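Local structure of probable transcriptional regulator (Rhodococcus jostii, 3HIM) at residues Asp106-Ala111 with Arg174-His179. The protein probably binds regulatory DNA and controls transcription, as a helix-turn-helix regulator of the TetR family. Residues are numbered along the deposited sequence; the frame is centred on the assembly and turned at random.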
loop_
_atom_site.group_PDB
_atom_site.type_symbol
_atom_site.label_atom_id
_atom_site.label_comp_id
_atom_site.label_asym_id
_atom_site.label_seq_id
_atom_site.Cartn_x
_atom_site.Cartn_y
_atom_site.Cartn_z
ATOM N N ASP B 106 13.590 -2.431 2.382
ATOM C CA ASP B 106 14.843 -2.138 1.642
ATOM C C ASP B 106 14.649 -1.684 0.188
ATOM O O ASP B 106 15.360 -0.801 -0.282
ATOM C CB ASP B 106 15.779 -3.345 1.617
ATOM C CG ASP B 106 16.348 -3.698 2.986
ATOM O OD1 ASP B 106 16.290 -2.878 3.937
ATOM O OD2 ASP B 106 16.883 -4.826 3.083
ATOM N N ASN B 107 13.709 -2.277 -0.537
ATOM C CA ASN B 107 13.563 -1.935 -1.957
ATOM C C ASN B 107 12.352 -1.096 -2.279
ATOM O O ASN B 107 11.826 -1.174 -3.403
ATOM C CB ASN B 107 13.568 -3.205 -2.803
ATOM C CG ASN B 107 14.815 -4.002 -2.586
ATOM O OD1 ASN B 107 15.864 -3.666 -3.125
ATOM N ND2 ASN B 107 14.730 -5.036 -1.758
ATOM N N ARG B 108 11.933 -0.281 -1.306
ATOM C CA ARG B 108 10.673 0.467 -1.389
ATOM C C ARG B 108 10.555 1.385 -2.616
ATOM O O ARG B 108 9.460 1.511 -3.193
ATOM C CB ARG B 108 10.389 1.255 -0.082
ATOM C CG ARG B 108 11.477 2.256 0.337
ATOM C CD ARG B 108 11.315 2.739 1.798
ATOM N NE ARG B 108 12.338 3.713 2.177
ATOM C CZ ARG B 108 13.522 3.396 2.698
ATOM N NH1 ARG B 108 13.854 2.122 2.930
ATOM N NH2 ARG B 108 14.376 4.356 2.993
ATOM N N ALA B 109 11.662 2.032 -2.994
ATOM C CA ALA B 109 11.655 3.005 -4.100
ATOM C C ALA B 109 11.427 2.286 -5.405
ATOM O O ALA B 109 10.557 2.648 -6.171
ATOM C CB ALA B 109 12.957 3.834 -4.141
ATOM N N SER B 110 12.206 1.240 -5.639
ATOM C CA SER B 110 11.938 0.361 -6.761
ATOM C C SER B 110 10.547 -0.257 -6.671
ATOM O O SER B 110 9.865 -0.360 -7.679
ATOM C CB SER B 110 12.981 -0.739 -6.857
ATOM O OG SER B 110 12.649 -1.586 -7.930
ATOM N N ALA B 111 10.130 -0.673 -5.477
ATOM C CA ALA B 111 8.806 -1.317 -5.312
ATOM C C ALA B 111 7.677 -0.366 -5.716
ATOM O O ALA B 111 6.771 -0.759 -6.450
ATOM C CB ALA B 111 8.609 -1.803 -3.893
ATOM N N ARG B 174 5.057 1.788 0.871
ATOM C CA ARG B 174 4.423 3.103 0.890
ATOM C C ARG B 174 4.837 3.907 2.110
ATOM O O ARG B 174 5.301 5.023 1.957
ATOM C CB ARG B 174 2.891 2.981 0.857
ATOM C CG ARG B 174 2.140 4.334 0.760
ATOM C CD ARG B 174 0.604 4.147 0.858
ATOM N NE ARG B 174 0.260 3.445 2.098
ATOM C CZ ARG B 174 0.224 4.009 3.297
ATOM N NH1 ARG B 174 0.459 5.318 3.447
ATOM N NH2 ARG B 174 -0.058 3.271 4.357
ATOM N N TRP B 175 4.680 3.344 3.312
ATOM C CA TRP B 175 4.807 4.148 4.549
ATOM C C TRP B 175 6.177 4.115 5.195
ATOM O O TRP B 175 6.485 4.965 6.022
ATOM C CB TRP B 175 3.744 3.776 5.607
ATOM C CG TRP B 175 3.817 2.333 6.089
ATOM C CD1 TRP B 175 3.047 1.278 5.652
ATOM C CD2 TRP B 175 4.689 1.794 7.091
ATOM N NE1 TRP B 175 3.402 0.117 6.306
ATOM C CE2 TRP B 175 4.396 0.405 7.203
ATOM C CE3 TRP B 175 5.689 2.340 7.902
ATOM C CZ2 TRP B 175 5.069 -0.433 8.094
ATOM C CZ3 TRP B 175 6.370 1.496 8.783
ATOM C CH2 TRP B 175 6.048 0.126 8.877
ATOM N N PHE B 176 6.986 3.121 4.852
ATOM C CA PHE B 176 8.259 2.935 5.540
ATOM C C PHE B 176 9.308 3.921 5.003
ATOM O O PHE B 176 9.301 4.234 3.826
ATOM C CB PHE B 176 8.709 1.492 5.363
ATOM C CG PHE B 176 9.987 1.146 6.065
ATOM C CD1 PHE B 176 11.215 1.352 5.438
ATOM C CD2 PHE B 176 9.960 0.587 7.333
ATOM C CE1 PHE B 176 12.405 1.031 6.073
ATOM C CE2 PHE B 176 11.156 0.257 7.990
ATOM C CZ PHE B 176 12.372 0.477 7.358
ATOM N N PRO B 177 10.196 4.443 5.874
ATOM C CA PRO B 177 10.255 4.295 7.334
ATOM C C PRO B 177 9.330 5.255 8.081
ATOM O O PRO B 177 9.057 6.353 7.591
ATOM C CB PRO B 177 11.703 4.651 7.663
ATOM C CG PRO B 177 12.120 5.594 6.579
ATOM C CD PRO B 177 11.343 5.205 5.344
ATOM N N SER B 178 8.868 4.842 9.263
ATOM C CA SER B 178 8.075 5.706 10.145
ATOM C C SER B 178 8.929 6.020 11.370
ATOM O O SER B 178 10.040 5.487 11.515
ATOM C CB SER B 178 6.791 5.001 10.571
ATOM O OG SER B 178 7.099 3.938 11.459
ATOM N N HIS B 179 8.420 6.860 12.263
ATOM C CA HIS B 179 9.135 7.114 13.517
ATOM C C HIS B 179 9.269 5.851 14.360
ATOM O O HIS B 179 10.333 5.591 14.931
ATOM C CB HIS B 179 8.480 8.233 14.313
ATOM C CG HIS B 179 8.567 9.566 13.642
ATOM N ND1 HIS B 179 9.762 10.231 13.464
ATOM C CD2 HIS B 179 7.609 10.358 13.105
ATOM C CE1 HIS B 179 9.535 11.381 12.854
ATOM N NE2 HIS B 179 8.236 11.481 12.625
#
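Arg108 reaches across to Phe176 and Pro177, and its long side chain carries nearly all of this small contact, about 160 Å² of buried surface. The chain runs extended from CG to NE and crosses both partners at about a right angle. Its NH1 comes to the edge of the Phe176 ring, 3.6 Å from CE1, with guanidinium and ring planes 66° apart, an edge approach rather than a stack. CD of Arg108 meets the same rim in the ring plane, 3.9 Å from CD1 of Phe176, and makes a close methylene-to-carbonyl touch with O of Phe176 at 3.2 Å. CD of Pro177 lies over one face of the guanidinium, 3.6 Å from NE of Arg108. The peptide between Phe176 and Pro177 is cis; with CG of Phe176 anti to the backbone N (chi1 -178°), the ring lies beside the carbonyl carbon, and CB of Pro177 sits over the centre of one ring face. In the all-helical C-terminal domain of this TetR-family protein, the contact joins the start of helix 108-116 to the loop that follows helix 158-175; Phe176 packs further on Ala105 of helix 89-106 and Pro184 of helix 184-198. Among polar atoms, NE of Arg108, at 3.5 Å from O of Phe176, is too poorly angled to bond. NH1 instead hydrogen-bonds back to the carbonyl O of Ala105, near the end of helix 89-106.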